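Local structure of taurine dioxygenase (Burkholderia ambifaria, 5VN6) at residues A[136-139]-A[140-143]; A[241-244]-A[245-248]; A[176-179]-A[180-184]. The protein probably catalyses the iron- and 2-oxoglutarate-dependent oxygenation of taurine. All blocks are in the same frame, centred on the assembly; numbering follows the deposited sequence. Where two conformers were deposited one is given.

Contact 1: A[136-139]-A[140-143]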
loop_
_atom_site.group_PDB
_atom_site.type_symbol
_atom_site.label_atom_id
_atom_site.label_comp_id
_atom_site.label_asym_id
_atom_site.label_seq_id
_atom_site.Cartn_x
_atom_site.Cartn_y
_atom_site.Cartn_z
ATOM N N ALA A 136 0.948 8.908 1.454
ATOM C CA ALA A 136 -0.384 8.757 2.014
ATOM C C ALA A 136 -0.895 10.126 2.465
ATOM O O ALA A 136 -0.127 10.956 2.962
ATOM C CB ALA A 136 -0.390 7.771 3.194
ATOM N N ASN A 137 -2.186 10.364 2.258
ATOM C CA ASN A 137 -2.833 11.636 2.575
ATOM C C ASN A 137 -3.311 11.566 4.024
ATOM O O ASN A 137 -4.323 10.934 4.325
ATOM C CB ASN A 137 -3.976 11.888 1.595
ATOM C CG ASN A 137 -4.714 13.192 1.848
ATOM O OD1 ASN A 137 -4.707 13.737 2.952
ATOM N ND2 ASN A 137 -5.372 13.693 0.812
ATOM N N MET A 138 -2.579 12.197 4.940
ATOM C CA MET A 138 -2.997 12.131 6.339
ATOM C C MET A 138 -4.058 13.170 6.694
ATOM O O MET A 138 -4.533 13.179 7.835
ATOM C CB MET A 138 -1.777 12.271 7.261
ATOM C CG MET A 138 -0.698 11.237 6.969
ATOM S SD MET A 138 -1.307 9.521 6.818
ATOM C CE MET A 138 -1.852 9.251 8.518
ATOM N N VAL A 139 -4.417 14.058 5.764
ATOM C CA VAL A 139 -5.609 14.895 5.939
ATOM C C VAL A 139 -6.868 14.040 5.800
ATOM O O VAL A 139 -7.777 14.067 6.643
ATOM C CB VAL A 139 -5.602 16.051 4.918
ATOM C CG1 VAL A 139 -6.961 16.811 4.909
ATOM C CG2 VAL A 139 -4.413 17.016 5.172
ATOM N N LEU A 140 -6.919 13.250 4.733
ATOM C CA LEU A 140 -7.998 12.293 4.551
ATOM C C LEU A 140 -8.019 11.243 5.666
ATOM O O LEU A 140 -9.095 10.826 6.121
ATOM C CB LEU A 140 -7.833 11.639 3.178
ATOM C CG LEU A 140 -9.012 10.966 2.528
ATOM C CD1 LEU A 140 -10.176 11.980 2.482
ATOM C CD2 LEU A 140 -8.579 10.527 1.127
ATOM N N ALA A 141 -6.845 10.784 6.111
ATOM C CA ALA A 141 -6.832 9.796 7.188
ATOM C C ALA A 141 -7.495 10.342 8.447
ATOM O O ALA A 141 -8.232 9.618 9.133
ATOM C CB ALA A 141 -5.403 9.354 7.495
ATOM N N TYR A 142 -7.254 11.622 8.765
ATOM C CA TYR A 142 -7.948 12.235 9.893
ATOM C C TYR A 142 -9.433 12.392 9.599
ATOM O O TYR A 142 -10.281 12.012 10.416
ATOM C CB TYR A 142 -7.368 13.618 10.226
ATOM C CG TYR A 142 -8.224 14.247 11.322
ATOM C CD1 TYR A 142 -8.034 13.892 12.661
ATOM C CD2 TYR A 142 -9.284 15.084 11.015
ATOM C CE1 TYR A 142 -8.841 14.396 13.666
ATOM C CE2 TYR A 142 -10.108 15.612 12.026
ATOM C CZ TYR A 142 -9.877 15.262 13.341
ATOM O OH TYR A 142 -10.677 15.748 14.354
ATOM N N GLU A 143 -9.757 12.988 8.443
ATOM C CA GLU A 143 -11.146 13.338 8.166
ATOM C C GLU A 143 -12.064 12.123 8.244
ATOM O O GLU A 143 -13.206 12.239 8.700
ATOM C CB GLU A 143 -11.254 14.011 6.797
ATOM C CG GLU A 143 -12.676 14.359 6.374
ATOM C CD GLU A 143 -13.371 15.323 7.330
ATOM O OE1 GLU A 143 -14.621 15.316 7.363
ATOM O OE2 GLU A 143 -12.676 16.083 8.047
#
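Asn137 meets Leu140 because its chi1 of 180° sets CG beside its own carbonyl carbon, and this swings the amide forward over the first helical turn. Asn137 OD1 then accepts from Leu140 N at 2.9 Å, a nearly straight bond with an N-H...O angle of 168°. The N-H does not use a lone pair; it reaches OD1 from above the amide plane, 61° out of it. Val139 N also donates to Asn137 OD1, at 2.8 Å, but that bond is strongly bent and weak. Two backbone N-H groups at the start of the helix thus share one side-chain oxygen. The amide also packs on the side chain of Leu140, with Asn137 CG 3.7 Å from Leu140 CB, and the two side chains cross at about a right angle. This is an asparagine N-cap at a strand-to-helix junction. Strand 133-137 ends at the cap and helix 138-143 begins at the next residue. The backbone of Asn137 adds the first helical bond, from Ala141 N to Asn137 O at 3.1 Å. Glu143 N continues the pattern to Val139 O at 2.9 Å. The Tyr142 N to Met138 O bond is longer, 3.3 Å, with the donor well above the carbonyl plane. The Met138 chain bends at chi2 and chi3. The bends carry the methyl onward to the next turn, and Met138 CE rests 3.7 Å from Ala141 CB. The other end of the Asn137 amide is also held, since ND2 donates to Ala17 O. Met138 and Val139 pack against Val200 of strand 199-201. The Met138 side chain lies about 9 Å from that of His266, a magnesium ligand.

Contact 2: A[241-244]-A[245-248]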
loop_
_atom_site.group_PDB
_atom_site.type_symbol
_atom_site.label_atom_id
_atom_site.label_comp_id
_atom_site.label_asym_id
_atom_site.label_seq_id
_atom_site.Cartn_x
_atom_site.Cartn_y
_atom_site.Cartn_z
ATOM N N ALA A 241 -1.610 2.916 6.207
ATOM C CA ALA A 241 -1.525 1.720 5.384
ATOM C C ALA A 241 -2.795 1.465 4.555
ATOM O O ALA A 241 -2.886 0.433 3.873
ATOM C CB ALA A 241 -1.198 0.510 6.263
ATOM N N ILE A 242 -3.757 2.381 4.564
ATOM C CA ILE A 242 -5.032 2.185 3.881
ATOM C C ILE A 242 -4.867 2.601 2.418
ATOM O O ILE A 242 -4.600 3.783 2.151
ATOM C CB ILE A 242 -6.166 2.964 4.564
ATOM C CG1 ILE A 242 -6.481 2.327 5.921
ATOM C CG2 ILE A 242 -7.419 3.023 3.659
ATOM C CD1 ILE A 242 -7.373 3.185 6.851
ATOM N N PRO A 243 -5.022 1.685 1.461
ATOM C CA PRO A 243 -4.741 2.042 0.062
ATOM C C PRO A 243 -5.556 3.210 -0.460
ATOM O O PRO A 243 -5.077 3.926 -1.352
ATOM C CB PRO A 243 -5.054 0.744 -0.695
ATOM C CG PRO A 243 -4.792 -0.337 0.336
ATOM C CD PRO A 243 -5.307 0.251 1.624
ATOM N N GLU A 244 -6.762 3.436 0.081
ATOM C CA GLU A 244 -7.587 4.571 -0.341
ATOM C C GLU A 244 -6.872 5.909 -0.191
ATOM O O GLU A 244 -7.210 6.868 -0.889
ATOM C CB GLU A 244 -8.888 4.610 0.465
ATOM C CG GLU A 244 -10.016 3.781 -0.148
ATOM C CD GLU A 244 -9.867 2.291 0.119
ATOM O OE1 GLU A 244 -8.950 1.910 0.899
ATOM O OE2 GLU A 244 -10.663 1.506 -0.447
ATOM N N TYR A 245 -5.905 6.005 0.711
ATOM C CA TYR A 245 -5.229 7.272 0.986
ATOM C C TYR A 245 -3.904 7.399 0.255
ATOM O O TYR A 245 -3.180 8.380 0.473
ATOM C CB TYR A 245 -4.967 7.421 2.493
ATOM C CG TYR A 245 -6.178 7.230 3.368
ATOM C CD1 TYR A 245 -7.471 7.505 2.888
ATOM C CD2 TYR A 245 -6.032 6.782 4.690
ATOM C CE1 TYR A 245 -8.599 7.322 3.708
ATOM C CE2 TYR A 245 -7.133 6.610 5.505
ATOM C CZ TYR A 245 -8.415 6.888 5.013
ATOM O OH TYR A 245 -9.501 6.712 5.841
ATOM N N GLN A 246 -3.567 6.431 -0.595
ATOM C CA GLN A 246 -2.201 6.239 -1.051
ATOM C C GLN A 246 -2.056 6.533 -2.538
ATOM O O GLN A 246 -2.998 6.412 -3.328
ATOM C CB GLN A 246 -1.720 4.799 -0.778
ATOM C CG GLN A 246 -1.537 4.475 0.699
ATOM C CD GLN A 246 -1.212 3.002 0.906
ATOM O OE1 GLN A 246 -1.193 2.237 -0.045
ATOM N NE2 GLN A 246 -1.022 2.593 2.148
ATOM N N VAL A 247 -0.826 6.878 -2.913
ATOM C CA VAL A 247 -0.402 6.885 -4.304
ATOM C C VAL A 247 0.964 6.223 -4.355
ATOM O O VAL A 247 1.740 6.298 -3.398
ATOM C CB VAL A 247 -0.373 8.312 -4.913
ATOM C CG1 VAL A 247 0.617 9.268 -4.162
ATOM C CG2 VAL A 247 -0.042 8.257 -6.386
ATOM N N ARG A 248 1.250 5.552 -5.472
ATOM C CA ARG A 248 2.512 4.850 -5.681
ATOM C C ARG A 248 3.157 5.358 -6.958
ATOM O O ARG A 248 2.521 5.371 -8.010
ATOM C CB ARG A 248 2.314 3.327 -5.756
ATOM C CG ARG A 248 3.625 2.564 -5.993
ATOM C CD ARG A 248 3.600 1.184 -5.363
ATOM N NE ARG A 248 4.811 0.417 -5.651
ATOM C CZ ARG A 248 5.178 -0.685 -4.994
ATOM N NH1 ARG A 248 6.299 -1.316 -5.319
ATOM N NH2 ARG A 248 4.436 -1.147 -4.002
HETATM O O HOH W 1 -5.708 6.357 -3.522
#
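Tyr245 packs against Ile242, three residues before it, and Gln246 folds back against the same turn. These three residues carry the contact. The Ile242 and Tyr245 side chains run side by side and point the same way. Ile242 CG2 sits over one face of the Tyr245 ring, 4.1 Å from the centroid and 11° off the normal, which makes a CH-pi contact. Further along the isoleucine, Ile242 CD1 reaches Tyr245 CE2 at 3.7 Å. The backbone keeps the pair in place, because Tyr245 N donates to Ile242 O at 3.0 Å in a fairly straight bond. The next bond follows at once, from Gln246 N to Pro243 O, also 3.0 Å.

Gln246 turns back toward the start of the turn. Its chi1 of -69° places CG beside its own backbone N, and the chain is extended beyond CG. Gln246 CG therefore lies 3.5 Å from Ile242 O, and the amide passes alongside Pro243, with Gln246 OE1 3.6 Å from Pro243 CA. NE2 reaches the level of Ala241 and donates to Ala240 O just before the segment. A water lies 2.7 Å from Gln246 O, a bond to which it can donate, and bonds more weakly to Glu244 O; it has more acceptors in reach than protons to give. The carboxylate of Glu244 leads away to the second subunit, where Tyr267, Met270 and Asn103 bind it, and Pro243 O has a second donor there in Arg248 NH1 of that subunit. The arrangement is a short 3-10 turn leading straight into strand 246-249, outermost within this chain in a three-stranded antiparallel sheet, at the subunit interface of this cupin-clan dioxygenase.

Contact 3: A[176-179]-A[180-184]; sequences LALK and AQYPD
Lys179 NZ is gripped by two carboxylates. One is Asp184, whose OD2 lies 3.2 Å from NZ in a salt bridge; the stronger partner is Glu163, outside the two segments. The setting is the C-terminal end of helix 172-181, where the chain leaves the helix and turns into strand 185-192. The lysine chain is extended through chi3 and bends at chi4, 73°, which turns the ammonium toward Asp184. It meets OD2 from above the carboxylate plane, 42° out of it. Asp184 OD1 is only slightly farther from Lys179 NZ, at 3.4 Å. The two acids would be expected to favour the charged form of the lysine. Along the backbone the last helical bonds are regular. Ala180 N donates to Leu176 O and Gln181 N to Ala177 O, both at 2.9 Å. Tyr182 N still donates to Leu178 O at 3.0 Å, although Tyr182 is the first residue to leave helical angles. Pro183 follows and has no N-H to give, so its N cannot donate to Lys179 O. The contact is on the surface of the chain, away from the metal site. On another side of the helix, Leu178 and Tyr182 lean on each other at a slant. The Tyr182 ring also makes an edge-to-face contact with Trp111. One face of the Tyr182 ring carries Gln181 CG, 3.5 Å above the plane and offset toward the rim. Across the two segments, Leu178 CD1 reaches Tyr182 CD2, 4.1 Å away.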
loop_
_atom_site.group_PDB
_atom_site.type_symbol
_atom_site.label_atom_id
_atom_site.label_comp_id
_atom_site.label_asym_id
_atom_site.label_seq_id
_atom_site.Cartn_x
_atom_site.Cartn_y
_atom_site.Cartn_z
ATOM N N LEU A 176 22.697 7.276 23.126
ATOM C CA LEU A 176 22.333 8.271 24.131
ATOM C C LEU A 176 22.812 9.668 23.742
ATOM O O LEU A 176 22.104 10.656 23.976
ATOM C CB LEU A 176 22.874 7.860 25.502
ATOM C CG LEU A 176 22.288 6.600 26.148
ATOM C CD1 LEU A 176 22.735 6.505 27.608
ATOM C CD2 LEU A 176 20.760 6.588 26.059
ATOM N N ALA A 177 24.010 9.773 23.153
ATOM C CA ALA A 177 24.475 11.061 22.639
ATOM C C ALA A 177 23.531 11.593 21.568
ATOM O O ALA A 177 23.180 12.779 21.566
ATOM C CB ALA A 177 25.894 10.927 22.076
ATOM N N LEU A 178 23.105 10.726 20.650
ATOM C CA LEU A 178 22.133 11.140 19.646
ATOM C C LEU A 178 20.861 11.660 20.305
ATOM O O LEU A 178 20.298 12.677 19.880
ATOM C CB LEU A 178 21.826 9.974 18.716
ATOM C CG LEU A 178 20.873 10.301 17.567
ATOM C CD1 LEU A 178 21.604 11.179 16.557
ATOM C CD2 LEU A 178 20.382 9.013 16.936
ATOM N N LYS A 179 20.400 10.985 21.356
ATOM C CA LYS A 179 19.194 11.430 22.051
ATOM C C LYS A 179 19.396 12.801 22.687
ATOM O O LYS A 179 18.496 13.647 22.648
ATOM C CB LYS A 179 18.789 10.403 23.109
ATOM C CG LYS A 179 17.539 10.771 23.906
ATOM C CD LYS A 179 17.386 9.855 25.118
ATOM C CE LYS A 179 16.072 10.103 25.840
ATOM N NZ LYS A 179 14.927 9.561 25.035
ATOM N N ALA A 180 20.562 13.026 23.301
ATOM C CA ALA A 180 20.849 14.330 23.887
ATOM C C ALA A 180 20.852 15.412 22.817
ATOM O O ALA A 180 20.376 16.527 23.046
ATOM C CB ALA A 180 22.185 14.297 24.635
ATOM N N GLN A 181 21.383 15.094 21.638
ATOM C CA GLN A 181 21.384 16.046 20.535
ATOM C C GLN A 181 19.965 16.366 20.062
ATOM O O GLN A 181 19.668 17.520 19.736
ATOM C CB GLN A 181 22.242 15.487 19.403
ATOM C CG GLN A 181 22.417 16.377 18.206
ATOM C CD GLN A 181 23.326 15.741 17.172
ATOM O OE1 GLN A 181 23.745 14.593 17.323
ATOM N NE2 GLN A 181 23.631 16.480 16.113
ATOM N N TYR A 182 19.077 15.361 19.985
ATOM C CA TYR A 182 17.692 15.566 19.535
ATOM C C TYR A 182 16.698 14.935 20.502
ATOM O O TYR A 182 16.212 13.821 20.251
ATOM C CB TYR A 182 17.457 15.002 18.128
ATOM C CG TYR A 182 18.438 15.475 17.083
ATOM C CD1 TYR A 182 18.316 16.739 16.515
ATOM C CD2 TYR A 182 19.467 14.654 16.646
ATOM C CE1 TYR A 182 19.218 17.187 15.558
ATOM C CE2 TYR A 182 20.360 15.080 15.677
ATOM C CZ TYR A 182 20.239 16.351 15.141
ATOM O OH TYR A 182 21.131 16.777 14.182
ATOM N N PRO A 183 16.337 15.632 21.589
ATOM C CA PRO A 183 15.348 15.074 22.531
ATOM C C PRO A 183 14.022 14.742 21.844
ATOM O O PRO A 183 13.584 15.450 20.933
ATOM C CB PRO A 183 15.184 16.190 23.573
ATOM C CG PRO A 183 16.445 17.007 23.476
ATOM C CD PRO A 183 16.841 16.950 22.023
ATOM N N ASP A 184 13.391 13.645 22.286
ATOM C CA ASP A 184 12.136 13.182 21.698
ATOM C C ASP A 184 11.121 14.320 21.648
ATOM O O ASP A 184 10.728 14.858 22.684
ATOM C CB ASP A 184 11.554 12.011 22.504
ATOM C CG ASP A 184 12.538 10.851 22.701
ATOM O OD1 ASP A 184 12.084 9.786 23.164
ATOM O OD2 ASP A 184 13.753 10.994 22.440
#

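In the fold
Along the chain the order is contact 1, contact 3, contact 2. They lie in series; none nests in or crosses another. Each is local, joining residues within a turn or two of one another, and none closes a long loop. Contact 1 turns strand 133-137 into helix 138-143. Contact 3 ends helix 172-181 just before strand 185-192, in the four-stranded sheet. Contact 2 leads the loop after helix 228-237 into strand 246-249. Contacts 1 and 2 meet in space: strands 133-137 and 246-249 are neighbours in one antiparallel sheet, and Asn137 N probably donates to Tyr245 O. Contact 3 stands apart, its centre about 30 Å from that of contact 1 and 33 Å from that of contact 2.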